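Local coordinates for protein inulin fructotransferase (PDB 2INV) that catalyses intramolecular fructosyl transfer on inulin to release a cyclic di-fructose anhydride, and folds as a right-handed parallel beta-helix, at residues H87-R92 with I202-N207; D96-T101 with E301-F306; L106-S111 with C144-G149; Y157-T162 with Y182-L187. All blocks are in the same frame, centred on the assembly; numbering follows the deposited sequence.

Contact 1: residues H87-R92 with I202-N207; sequences HGFFSR and IAECGN. With FRU (beta-D-fructofuranose), chain D.
S91 directs OG away from its own backbone N (chi1 178°), while E204 carries CG beside its backbone N (chi1 -66°) and then runs straight out to its carboxylate, and the hydroxyl and the acid meet. S91 OG donates to E204 OE2 over 2.7 Å, using the syn lone pair of that oxygen. The same OE2 takes a second bond from the fructose, whose O3 donates from 2.6 Å. The other oxygen, OE1, faces the start of the helix at 92-96: R92 N lies 3.0 Å from OE1, and S93 N just beyond donates to it. S91 stands at the N-cap of this helix, and its OG also receives a bond from I94 N, so one hydroxyl both caps the helix and holds the acid. F89 flanks the acid with the edge of its ring. Its CZ comes within 3.8 Å of E204 CD, with the ring and carboxylate planes 74° apart, and its CE2 reaches A203 O at 3.7 Å, again near the ring plane. The carboxylate is thus fixed in rotation by polar partners at both oxygens and bordered by an aromatic edge. E204 belongs to the glycan pocket, and the sharing of its OE2 between the S91 hydroxyl and the sugar O3 implies that the capping hydroxyl also places the acid for binding.

Contact 2: residues D96-T101 with E301-F306; sequences DNSNPT and EGYPPF. With FRU (beta-D-fructofuranose), chain D.
The amide end of N97 lies against the ring of P305, the two crossing obliquely, with OD1 3.4 Å from P305 CB and CG 3.5 Å from P305 CG. Beside it, N97 CB rests 3.4 Å from Y303 OH. A water joins the same two residues: it donates to N97 O over 2.9 Å and is hydrogen-bonded to Y303 OH. P305 CD sits 3.8 Å above the centre of one face of the Y303 ring. A chi1 of -170° sets Y303 CG anti to the backbone N and carries the ring out to N97 and the sugar, with CD2 3.8 Å from FRU O1. Further out, Y303 N donates to the anti lone pair of E301 OE2, and E301 OE1 is in a salt bridge with R252, which itself bonds the sugar and makes a cation-pi contact with F306. N97 ND2 in turn donates to S93 O and N155 OD1, which would hold the amide against the proline. Y303 is one of the residues of the glycan pocket, so the contact closes part of its wall. It joins the loop that leaves helix 92-96 to the long loop between strands 285-299 and 320-323, and Y303 also packs on I94 of that helix.

Contact 3: residues L106-S111 with C144-G149; sequences LQPGAS and CLDGVG
P108 and D146 cross at about a right angle, the proline ring presenting its CG and CD to a single carboxylate oxygen: D146 OD2 lies 3.6 Å from each. Two residues earlier on the same strand, C144 aims its sulfur the same way, SG standing 3.9 Å from P108 CB. C144 SG and D146 CG both lie anti to the backbone N (chi1 180° and 167°), and the proline has the thiol at its CB and the acid oxygen at CG and CD, while L145 between them turns its side chain to the opposite side of the strand and packs on I113. C144 CB is covered in addition by the carbonyl of G109, 3.7 Å from G109 O. The backbones join where the loop at 106-111 becomes a strand: C144 N donates to S111 O over 2.7 Å. This bond belongs to the parallel pairing of strands 111-115 and 135-146, successive rungs of the right-handed parallel beta-helix, and I113 continues the pairing with C144. At the far end of its strand D146 opens an Asx turn. Its OD1 accepts V148 N at 2.6 Å, the donor standing well above the carboxylate plane (56° out of it), and the same oxygen is in a salt bridge with R92 NE, whose side chain also packs on P108. The buried acid consequently has a turn amide and a guanidinium as partners. S111 OG is bonded to I62 O and F85 N, and Q107 NE2 reaches D53 of the second subunit, where the loop meets the neighbouring chain.

Contact 4: residues Y157-T162 with Y182-L187; sequences YHNGKT and YLEHAL
The carboxylate of E184 is gripped through OE1 from opposite faces of its plane: N159 N donates over 2.9 Å and G160 N over 2.7 Å, both on the anti side and both tilted out of the plane. The amide of N159 repeats the scheme in the other direction, OD1 accepting E184 N at 3.2 Å and K161 N at 2.9 Å from opposite faces, the latter bond closing an Asx turn. N159 ND2 donates to Y182 O, which lies in the amide plane, and also bonds G149 O. The amide is brought to E184 N and Y182 O with CG between the backbone N and the carbonyl carbon (chi1 65°). The H158 ring stands 60° from the carboxylate, with CD2 3.6 Å from E184 OE2, and K161 O lies at the edge of the H185 ring. Together the acid and the amide hold residues 159-161 onto the next coil of the beta-helix. From there H185 N bonds K161 O, and T162 pairs in parallel with H185, T162 OG1 lying 3.4 Å from H185 CB. The contact thus starts the pairing of strand 162-166 with strand 185-193, while L183 reaches back to L145 of strand 135-146.

Contacts 3 and 4 follow each other along the chain and both lie nested inside the loops closed by contacts 1 and 2. Contacts 1, 3 and 4 all reach the parallel strands of the beta-helix. About 8 Å separates the centres of contacts 1 and 3, about 10 Å those of contacts 1 and 4, and about 13 Å those of contacts 3 and 4. Strand 135-146 ends in contact 3, strand 185-193 begins in contact 4 and strand 201-203 leads into contact 1. Contact 2 stands about 15 Å from contact 1, centre to centre, farther from the chain's centre, tied to it through helix 92-96. Contacts 1 and 2 touch the same fructose, so loops distant in sequence converge on one glycan pocket.

Contact 1: residues H87-R92 with I202-N207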
loop_
_atom_site.group_PDB
_atom_site.type_symbol
_atom_site.label_atom_id
_atom_site.label_comp_id
_atom_site.label_asym_id
_atom_site.label_seq_id
_atom_site.Cartn_x
_atom_site.Cartn_y
_atom_site.Cartn_z
ATOM N N HIS A 87 -6.062 11.678 12.128
ATOM C CA HIS A 87 -6.487 12.436 10.948
ATOM C C HIS A 87 -7.791 13.183 11.226
ATOM O O HIS A 87 -8.134 14.141 10.539
ATOM C CB HIS A 87 -6.683 11.490 9.757
ATOM C CG HIS A 87 -7.771 10.484 9.957
ATOM N ND1 HIS A 87 -7.712 9.495 10.917
ATOM C CD2 HIS A 87 -8.953 10.313 9.318
ATOM C CE1 HIS A 87 -8.808 8.760 10.858
ATOM N NE2 HIS A 87 -9.576 9.235 9.897
ATOM N N GLY A 88 -8.509 12.709 12.240
ATOM C CA GLY A 88 -9.767 13.301 12.662
ATOM C C GLY A 88 -10.723 13.811 11.603
ATOM O O GLY A 88 -11.296 14.889 11.762
ATOM N N PHE A 89 -10.930 13.063 10.525
ATOM C CA PHE A 89 -11.851 13.562 9.516
ATOM C C PHE A 89 -13.292 13.570 10.014
ATOM O O PHE A 89 -13.701 12.756 10.853
ATOM C CB PHE A 89 -11.772 12.767 8.210
ATOM C CG PHE A 89 -12.710 13.277 7.148
ATOM C CD1 PHE A 89 -14.014 12.805 7.070
ATOM C CD2 PHE A 89 -12.306 14.278 6.266
ATOM C CE1 PHE A 89 -14.907 13.317 6.137
ATOM C CE2 PHE A 89 -13.194 14.804 5.324
ATOM C CZ PHE A 89 -14.497 14.319 5.263
ATOM N N PHE A 90 -14.050 14.518 9.476
ATOM C CA PHE A 90 -15.453 14.717 9.806
ATOM C C PHE A 90 -16.049 15.447 8.605
ATOM O O PHE A 90 -15.510 16.450 8.140
ATOM C CB PHE A 90 -15.563 15.550 11.093
ATOM C CG PHE A 90 -16.944 16.076 11.385
ATOM C CD1 PHE A 90 -17.356 17.316 10.888
ATOM C CD2 PHE A 90 -17.813 15.366 12.204
ATOM C CE1 PHE A 90 -18.598 17.843 11.206
ATOM C CE2 PHE A 90 -19.078 15.896 12.531
ATOM C CZ PHE A 90 -19.463 17.124 12.036
ATOM N N SER A 91 -17.157 14.917 8.105
ATOM C CA SER A 91 -17.843 15.453 6.935
ATOM C C SER A 91 -18.532 16.794 7.179
ATOM O O SER A 91 -19.698 16.829 7.574
ATOM C CB SER A 91 -18.880 14.427 6.454
ATOM O OG SER A 91 -19.611 14.905 5.333
ATOM N N ARG A 92 -17.828 17.893 6.927
ATOM C CA ARG A 92 -18.426 19.208 7.114
ATOM C C ARG A 92 -19.514 19.426 6.077
ATOM O O ARG A 92 -20.457 20.188 6.294
ATOM C CB ARG A 92 -17.377 20.315 6.993
ATOM C CG ARG A 92 -16.647 20.623 8.295
ATOM C CD ARG A 92 -15.741 21.830 8.148
ATOM N NE ARG A 92 -15.101 22.223 9.406
ATOM C CZ ARG A 92 -15.736 22.796 10.428
ATOM N NH1 ARG A 92 -17.040 23.048 10.352
ATOM N NH2 ARG A 92 -15.073 23.123 11.530
ATOM N N ILE A 202 -8.102 12.832 2.201
ATOM C CA ILE A 202 -8.197 14.176 1.650
ATOM C C ILE A 202 -9.548 14.322 0.964
ATOM O O ILE A 202 -9.705 13.919 -0.196
ATOM C CB ILE A 202 -7.111 14.389 0.594
ATOM C CG1 ILE A 202 -5.814 13.732 1.063
ATOM C CG2 ILE A 202 -6.912 15.871 0.335
ATOM C CD1 ILE A 202 -4.727 13.711 0.033
ATOM N N ALA A 203 -10.526 14.901 1.648
ATOM C CA ALA A 203 -11.830 15.038 1.024
ATOM C C ALA A 203 -12.585 16.291 1.406
ATOM O O ALA A 203 -12.294 16.936 2.426
ATOM C CB ALA A 203 -12.672 13.818 1.324
ATOM N N GLU A 204 -13.569 16.618 0.571
ATOM C CA GLU A 204 -14.383 17.797 0.781
ATOM C C GLU A 204 -13.439 18.993 0.728
ATOM O O GLU A 204 -13.538 19.942 1.504
ATOM C CB GLU A 204 -15.135 17.674 2.113
ATOM C CG GLU A 204 -16.155 16.517 2.045
ATOM C CD GLU A 204 -17.031 16.377 3.279
ATOM O OE1 GLU A 204 -16.971 17.250 4.171
ATOM O OE2 GLU A 204 -17.800 15.391 3.349
ATOM N N CYS A 205 -12.522 18.912 -0.234
ATOM C CA CYS A 205 -11.530 19.943 -0.506
ATOM C C CYS A 205 -11.727 20.369 -1.956
ATOM O O CYS A 205 -12.148 19.552 -2.792
ATOM C CB CYS A 205 -10.120 19.388 -0.331
ATOM S SG CYS A 205 -9.570 19.217 1.387
ATOM N N GLY A 206 -11.448 21.635 -2.259
ATOM C CA GLY A 206 -11.619 22.095 -3.626
ATOM C C GLY A 206 -10.694 21.286 -4.511
ATOM O O GLY A 206 -11.072 20.816 -5.576
ATOM N N ASN A 207 -9.465 21.122 -4.032
ATOM C CA ASN A 207 -8.431 20.353 -4.709
ATOM C C ASN A 207 -7.777 19.479 -3.646
ATOM O O ASN A 207 -7.605 19.914 -2.513
ATOM C CB ASN A 207 -7.373 21.277 -5.313
ATOM C CG ASN A 207 -7.957 22.275 -6.291
ATOM O OD1 ASN A 207 -8.619 23.232 -5.893
ATOM N ND2 ASN A 207 -7.717 22.056 -7.580
HETATM C C1 FRU D . -20.880 14.465 0.779
HETATM C C2 FRU D . -19.873 13.367 0.228
HETATM C C3 FRU D . -18.388 13.828 0.198
HETATM C C4 FRU D . -17.775 13.147 -1.046
HETATM C C5 FRU D . -18.972 13.017 -1.942
HETATM C C6 FRU D . -19.008 11.587 -2.504
HETATM O O1 FRU D . -20.572 15.786 0.262
HETATM O O3 FRU D . -17.424 14.008 1.206
HETATM O O4 FRU D . -16.684 13.871 -1.586
HETATM O O5 FRU D . -20.167 13.361 -1.156
HETATM O O6 FRU D . -19.745 11.645 -3.657
#

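Contact 2: residues D96-T101 with E301-F306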
loop_
_atom_site.group_PDB
_atom_site.type_symbol
_atom_site.label_atom_id
_atom_site.label_comp_id
_atom_site.label_asym_id
_atom_site.label_seq_id
_atom_site.Cartn_x
_atom_site.Cartn_y
_atom_site.Cartn_z
ATOM N N ASP A 96 -23.190 20.847 6.948
ATOM C CA ASP A 96 -23.668 22.056 6.269
ATOM C C ASP A 96 -24.959 21.893 5.485
ATOM O O ASP A 96 -25.616 22.874 5.143
ATOM C CB ASP A 96 -22.620 22.587 5.287
ATOM C CG ASP A 96 -21.597 23.476 5.944
ATOM O OD1 ASP A 96 -21.934 24.151 6.941
ATOM O OD2 ASP A 96 -20.451 23.531 5.447
ATOM N N ASN A 97 -25.305 20.655 5.177
ATOM C CA ASN A 97 -26.504 20.388 4.409
ATOM C C ASN A 97 -27.530 19.605 5.217
ATOM O O ASN A 97 -28.505 19.076 4.669
ATOM C CB ASN A 97 -26.128 19.650 3.118
ATOM C CG ASN A 97 -25.397 20.553 2.124
ATOM O OD1 ASN A 97 -25.990 21.474 1.554
ATOM N ND2 ASN A 97 -24.106 20.301 1.922
ATOM N N SER A 98 -27.316 19.561 6.530
ATOM C CA SER A 98 -28.211 18.861 7.454
ATOM C C SER A 98 -28.654 19.784 8.585
ATOM O O SER A 98 -28.232 20.941 8.670
ATOM C CB SER A 98 -27.506 17.654 8.074
ATOM O OG SER A 98 -27.141 16.707 7.092
ATOM N N ASN A 99 -29.529 19.259 9.439
ATOM C CA ASN A 99 -30.042 19.981 10.596
ATOM C C ASN A 99 -29.273 19.528 11.837
ATOM O O ASN A 99 -29.522 18.452 12.373
ATOM C CB ASN A 99 -31.540 19.703 10.790
ATOM C CG ASN A 99 -32.150 20.522 11.923
ATOM O OD1 ASN A 99 -31.472 20.880 12.895
ATOM N ND2 ASN A 99 -33.440 20.816 11.803
ATOM N N PRO A 100 -28.294 20.332 12.273
ATOM C CA PRO A 100 -27.434 20.102 13.440
ATOM C C PRO A 100 -28.069 19.870 14.818
ATOM O O PRO A 100 -27.360 19.507 15.763
ATOM C CB PRO A 100 -26.545 21.337 13.442
ATOM C CG PRO A 100 -26.287 21.525 12.002
ATOM C CD PRO A 100 -27.650 21.294 11.354
ATOM N N THR A 101 -29.379 20.061 14.944
ATOM C CA THR A 101 -30.034 19.883 16.246
ATOM C C THR A 101 -29.766 18.552 16.950
ATOM O O THR A 101 -30.075 17.474 16.430
ATOM C CB THR A 101 -31.561 20.063 16.149
ATOM O OG1 THR A 101 -31.856 21.306 15.497
ATOM C CG2 THR A 101 -32.169 20.078 17.542
ATOM N N GLU A 301 -24.534 12.485 -10.025
ATOM C CA GLU A 301 -24.414 13.018 -8.673
ATOM C C GLU A 301 -25.542 12.466 -7.803
ATOM O O GLU A 301 -26.720 12.611 -8.132
ATOM C CB GLU A 301 -24.498 14.543 -8.718
ATOM C CG GLU A 301 -24.711 15.200 -7.364
ATOM C CD GLU A 301 -23.562 14.966 -6.413
ATOM O OE1 GLU A 301 -22.477 15.546 -6.634
ATOM O OE2 GLU A 301 -23.739 14.199 -5.443
ATOM N N GLY A 302 -25.185 11.851 -6.681
ATOM C CA GLY A 302 -26.190 11.262 -5.813
ATOM C C GLY A 302 -26.619 12.036 -4.577
ATOM O O GLY A 302 -27.648 11.693 -3.978
ATOM N N TYR A 303 -25.874 13.075 -4.202
ATOM C CA TYR A 303 -26.229 13.870 -3.025
ATOM C C TYR A 303 -26.886 15.175 -3.483
ATOM O O TYR A 303 -26.225 16.063 -4.014
ATOM C CB TYR A 303 -24.965 14.124 -2.206
ATOM C CG TYR A 303 -25.148 14.735 -0.832
ATOM C CD1 TYR A 303 -26.080 14.231 0.078
ATOM C CD2 TYR A 303 -24.318 15.777 -0.412
ATOM C CE1 TYR A 303 -26.175 14.755 1.380
ATOM C CE2 TYR A 303 -24.401 16.296 0.879
ATOM C CZ TYR A 303 -25.328 15.783 1.768
ATOM O OH TYR A 303 -25.385 16.294 3.043
ATOM N N PRO A 304 -28.208 15.291 -3.284
ATOM C CA PRO A 304 -29.073 16.423 -3.631
ATOM C C PRO A 304 -28.488 17.845 -3.610
ATOM O O PRO A 304 -28.635 18.589 -4.581
ATOM C CB PRO A 304 -30.241 16.237 -2.671
ATOM C CG PRO A 304 -30.420 14.758 -2.735
ATOM C CD PRO A 304 -28.999 14.231 -2.628
ATOM N N PRO A 305 -27.845 18.254 -2.503
ATOM C CA PRO A 305 -27.269 19.602 -2.449
ATOM C C PRO A 305 -26.452 19.957 -3.687
ATOM O O PRO A 305 -26.395 21.118 -4.109
ATOM C CB PRO A 305 -26.404 19.544 -1.203
ATOM C CG PRO A 305 -27.224 18.728 -0.289
ATOM C CD PRO A 305 -27.774 17.608 -1.177
ATOM N N PHE A 306 -25.847 18.936 -4.283
ATOM C CA PHE A 306 -25.000 19.112 -5.456
ATOM C C PHE A 306 -25.613 18.683 -6.764
ATOM O O PHE A 306 -24.937 18.688 -7.792
ATOM C CB PHE A 306 -23.717 18.346 -5.244
ATOM C CG PHE A 306 -22.904 18.908 -4.164
ATOM C CD1 PHE A 306 -22.189 20.081 -4.369
ATOM C CD2 PHE A 306 -22.942 18.353 -2.896
ATOM C CE1 PHE A 306 -21.531 20.697 -3.330
ATOM C CE2 PHE A 306 -22.281 18.970 -1.839
ATOM C CZ PHE A 306 -21.578 20.144 -2.059
HETATM C C1 FRU D . -20.880 14.465 0.779
HETATM C C2 FRU D . -19.873 13.367 0.228
HETATM C C3 FRU D . -18.388 13.828 0.198
HETATM C C4 FRU D . -17.775 13.147 -1.046
HETATM C C5 FRU D . -18.972 13.017 -1.942
HETATM C C6 FRU D . -19.008 11.587 -2.504
HETATM O O1 FRU D . -20.572 15.786 0.262
HETATM O O3 FRU D . -17.424 14.008 1.206
HETATM O O4 FRU D . -16.684 13.871 -1.586
HETATM O O5 FRU D . -20.167 13.361 -1.156
HETATM O O6 FRU D . -19.745 11.645 -3.657
HETATM O O HOH W 1 -28.032 16.319 3.928
#

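Contact 3: residues L106-S111 with C144-G149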
loop_
_atom_site.group_PDB
_atom_site.type_symbol
_atom_site.label_atom_id
_atom_site.label_comp_id
_atom_site.label_asym_id
_atom_site.label_seq_id
_atom_site.Cartn_x
_atom_site.Cartn_y
_atom_site.Cartn_z
ATOM N N LEU A 106 -19.789 18.748 15.854
ATOM C CA LEU A 106 -20.022 19.747 14.822
ATOM C C LEU A 106 -18.697 20.070 14.133
ATOM O O LEU A 106 -18.638 20.931 13.257
ATOM C CB LEU A 106 -20.593 21.022 15.443
ATOM C CG LEU A 106 -21.893 20.977 16.250
ATOM C CD1 LEU A 106 -22.028 22.260 17.051
ATOM C CD2 LEU A 106 -23.086 20.784 15.325
ATOM N N GLN A 107 -17.638 19.366 14.526
ATOM C CA GLN A 107 -16.313 19.625 13.970
ATOM C C GLN A 107 -15.290 18.493 13.972
ATOM O O GLN A 107 -15.364 17.556 14.764
ATOM C CB GLN A 107 -15.642 20.777 14.719
ATOM C CG GLN A 107 -16.168 22.159 14.467
ATOM C CD GLN A 107 -15.248 23.197 15.071
ATOM O OE1 GLN A 107 -14.099 23.348 14.647
ATOM N NE2 GLN A 107 -15.735 23.894 16.094
ATOM N N PRO A 108 -14.312 18.583 13.060
ATOM C CA PRO A 108 -13.207 17.636 12.889
ATOM C C PRO A 108 -12.415 17.510 14.193
ATOM O O PRO A 108 -12.356 18.465 14.980
ATOM C CB PRO A 108 -12.404 18.277 11.765
ATOM C CG PRO A 108 -13.491 18.737 10.854
ATOM C CD PRO A 108 -14.526 19.340 11.808
ATOM N N GLY A 109 -11.837 16.332 14.435
ATOM C CA GLY A 109 -11.092 16.120 15.669
ATOM C C GLY A 109 -9.628 15.711 15.590
ATOM O O GLY A 109 -8.912 16.085 14.659
ATOM N N ALA A 110 -9.187 14.924 16.571
ATOM C CA ALA A 110 -7.800 14.479 16.648
ATOM C C ALA A 110 -6.946 15.728 16.816
ATOM O O ALA A 110 -7.378 16.685 17.461
ATOM C CB ALA A 110 -7.401 13.721 15.376
ATOM N N SER A 111 -5.742 15.725 16.250
ATOM C CA SER A 111 -4.863 16.892 16.336
ATOM C C SER A 111 -5.373 17.821 15.237
ATOM O O SER A 111 -4.816 17.907 14.132
ATOM C CB SER A 111 -3.418 16.468 16.093
ATOM O OG SER A 111 -3.132 15.329 16.887
ATOM N N CYS A 144 -4.769 16.832 11.616
ATOM C CA CYS A 144 -5.874 17.354 10.819
ATOM C C CYS A 144 -5.873 18.832 10.430
ATOM O O CYS A 144 -5.711 19.705 11.280
ATOM C CB CYS A 144 -7.171 17.024 11.561
ATOM S SG CYS A 144 -8.700 17.576 10.777
ATOM N N LEU A 145 -6.065 19.093 9.135
ATOM C CA LEU A 145 -6.127 20.449 8.593
ATOM C C LEU A 145 -7.544 20.704 8.099
ATOM O O LEU A 145 -7.998 20.097 7.121
ATOM C CB LEU A 145 -5.115 20.628 7.456
ATOM C CG LEU A 145 -3.660 20.819 7.900
ATOM C CD1 LEU A 145 -2.746 20.807 6.688
ATOM C CD2 LEU A 145 -3.532 22.134 8.660
ATOM N N ASP A 146 -8.226 21.626 8.774
ATOM C CA ASP A 146 -9.620 21.949 8.479
ATOM C C ASP A 146 -9.816 23.427 8.090
ATOM O O ASP A 146 -9.448 24.340 8.841
ATOM C CB ASP A 146 -10.434 21.537 9.721
ATOM C CG ASP A 146 -11.846 22.078 9.744
ATOM O OD1 ASP A 146 -12.392 22.431 8.686
ATOM O OD2 ASP A 146 -12.416 22.129 10.855
ATOM N N GLY A 147 -10.381 23.640 6.899
ATOM C CA GLY A 147 -10.617 24.985 6.389
ATOM C C GLY A 147 -11.846 25.653 6.964
ATOM O O GLY A 147 -12.192 26.780 6.596
ATOM N N VAL A 148 -12.514 24.933 7.858
ATOM C CA VAL A 148 -13.705 25.427 8.539
ATOM C C VAL A 148 -14.981 25.623 7.711
ATOM O O VAL A 148 -16.046 25.141 8.094
ATOM C CB VAL A 148 -13.381 26.747 9.278
ATOM C CG1 VAL A 148 -14.593 27.222 10.053
ATOM C CG2 VAL A 148 -12.200 26.528 10.206
ATOM N N GLY A 149 -14.885 26.326 6.588
ATOM C CA GLY A 149 -16.071 26.554 5.781
ATOM C C GLY A 149 -15.820 27.115 4.396
ATOM O O GLY A 149 -14.724 27.580 4.091
#

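Contact 4: residues Y157-T162 with Y182-L187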
loop_
_atom_site.group_PDB
_atom_site.type_symbol
_atom_site.label_atom_id
_atom_site.label_comp_id
_atom_site.label_asym_id
_atom_site.label_seq_id
_atom_site.Cartn_x
_atom_site.Cartn_y
_atom_site.Cartn_z
ATOM N N TYR A 157 -16.835 25.178 -2.232
ATOM C CA TYR A 157 -15.516 24.550 -2.322
ATOM C C TYR A 157 -14.495 25.639 -2.579
ATOM O O TYR A 157 -13.467 25.400 -3.210
ATOM C CB TYR A 157 -15.424 23.564 -3.476
ATOM C CG TYR A 157 -15.989 22.194 -3.201
ATOM C CD1 TYR A 157 -15.214 21.192 -2.618
ATOM C CD2 TYR A 157 -17.292 21.900 -3.548
ATOM C CE1 TYR A 157 -15.736 19.925 -2.390
ATOM C CE2 TYR A 157 -17.830 20.650 -3.338
ATOM C CZ TYR A 157 -17.052 19.662 -2.759
ATOM O OH TYR A 157 -17.595 18.420 -2.558
ATOM N N HIS A 158 -14.792 26.842 -2.111
ATOM C CA HIS A 158 -13.885 27.963 -2.286
ATOM C C HIS A 158 -13.708 28.673 -0.974
ATOM O O HIS A 158 -14.682 28.907 -0.258
ATOM C CB HIS A 158 -14.441 28.959 -3.303
ATOM C CG HIS A 158 -14.231 28.550 -4.729
ATOM N ND1 HIS A 158 -15.027 27.622 -5.367
ATOM C CD2 HIS A 158 -13.292 28.917 -5.637
ATOM C CE1 HIS A 158 -14.589 27.433 -6.599
ATOM N NE2 HIS A 158 -13.537 28.206 -6.788
ATOM N N ASN A 159 -12.472 29.024 -0.653
ATOM C CA ASN A 159 -12.247 29.744 0.585
ATOM C C ASN A 159 -10.831 30.289 0.655
ATOM O O ASN A 159 -10.411 30.819 1.677
ATOM C CB ASN A 159 -12.561 28.865 1.805
ATOM C CG ASN A 159 -11.637 27.672 1.931
ATOM O OD1 ASN A 159 -10.545 27.645 1.358
ATOM N ND2 ASN A 159 -12.069 26.678 2.698
ATOM N N GLY A 160 -10.112 30.154 -0.454
ATOM C CA GLY A 160 -8.756 30.663 -0.556
ATOM C C GLY A 160 -7.716 30.129 0.410
ATOM O O GLY A 160 -6.631 30.716 0.518
ATOM N N LYS A 161 -8.010 29.037 1.111
ATOM C CA LYS A 161 -7.036 28.501 2.058
ATOM C C LYS A 161 -6.324 27.269 1.503
ATOM O O LYS A 161 -6.879 26.522 0.699
ATOM C CB LYS A 161 -7.728 28.108 3.356
ATOM C CG LYS A 161 -8.350 29.270 4.112
ATOM C CD LYS A 161 -9.410 28.767 5.067
ATOM C CE LYS A 161 -10.056 29.907 5.838
ATOM N NZ LYS A 161 -10.855 29.397 6.984
ATOM N N THR A 162 -5.082 27.065 1.920
ATOM C CA THR A 162 -4.334 25.887 1.497
ATOM C C THR A 162 -3.760 25.237 2.753
ATOM O O THR A 162 -3.353 25.933 3.688
ATOM C CB THR A 162 -3.186 26.217 0.527
ATOM O OG1 THR A 162 -3.721 26.768 -0.683
ATOM C CG2 THR A 162 -2.423 24.933 0.179
ATOM N N TYR A 182 -12.275 20.545 4.007
ATOM C CA TYR A 182 -12.789 21.878 3.699
ATOM C C TYR A 182 -11.736 22.948 3.383
ATOM O O TYR A 182 -11.830 24.081 3.845
ATOM C CB TYR A 182 -13.729 22.340 4.828
ATOM C CG TYR A 182 -15.213 22.232 4.505
ATOM C CD1 TYR A 182 -15.744 21.101 3.879
ATOM C CD2 TYR A 182 -16.087 23.263 4.843
ATOM C CE1 TYR A 182 -17.119 21.004 3.585
ATOM C CE2 TYR A 182 -17.465 23.178 4.563
ATOM C CZ TYR A 182 -17.967 22.043 3.934
ATOM O OH TYR A 182 -19.308 21.975 3.656
ATOM N N LEU A 183 -10.750 22.579 2.565
ATOM C CA LEU A 183 -9.669 23.481 2.145
ATOM C C LEU A 183 -9.742 23.678 0.636
ATOM O O LEU A 183 -9.932 22.697 -0.093
ATOM C CB LEU A 183 -8.300 22.873 2.482
ATOM C CG LEU A 183 -7.903 22.796 3.952
ATOM C CD1 LEU A 183 -6.708 21.879 4.100
ATOM C CD2 LEU A 183 -7.583 24.192 4.450
ATOM N N GLU A 184 -9.555 24.903 0.148
ATOM C CA GLU A 184 -9.624 25.063 -1.293
ATOM C C GLU A 184 -8.544 24.219 -1.955
ATOM O O GLU A 184 -8.758 23.644 -3.022
ATOM C CB GLU A 184 -9.492 26.519 -1.732
ATOM C CG GLU A 184 -10.013 26.657 -3.155
ATOM C CD GLU A 184 -10.171 28.076 -3.641
ATOM O OE1 GLU A 184 -10.616 28.936 -2.854
ATOM O OE2 GLU A 184 -9.879 28.323 -4.831
ATOM N N HIS A 185 -7.384 24.154 -1.315
ATOM C CA HIS A 185 -6.274 23.349 -1.810
ATOM C C HIS A 185 -5.759 22.611 -0.584
ATOM O O HIS A 185 -5.306 23.236 0.373
ATOM C CB HIS A 185 -5.157 24.229 -2.376
ATOM C CG HIS A 185 -5.564 25.052 -3.555
ATOM N ND1 HIS A 185 -5.442 24.611 -4.855
ATOM C CD2 HIS A 185 -6.098 26.295 -3.627
ATOM C CE1 HIS A 185 -5.883 25.547 -5.677
ATOM N NE2 HIS A 185 -6.287 26.577 -4.957
ATOM N N ALA A 186 -5.839 21.288 -0.593
ATOM C CA ALA A 186 -5.374 20.524 0.557
ATOM C C ALA A 186 -3.858 20.444 0.557
ATOM O O ALA A 186 -3.185 21.005 1.423
ATOM C CB ALA A 186 -5.967 19.126 0.527
ATOM N N LEU A 187 -3.325 19.760 -0.447
ATOM C CA LEU A 187 -1.886 19.570 -0.570
ATOM C C LEU A 187 -1.319 19.939 -1.942
ATOM O O LEU A 187 -1.842 19.522 -2.976
ATOM C CB LEU A 187 -1.548 18.109 -0.277
ATOM C CG LEU A 187 -0.095 17.695 -0.474
ATOM C CD1 LEU A 187 0.738 18.236 0.664
ATOM C CD2 LEU A 187 -0.001 16.179 -0.526
#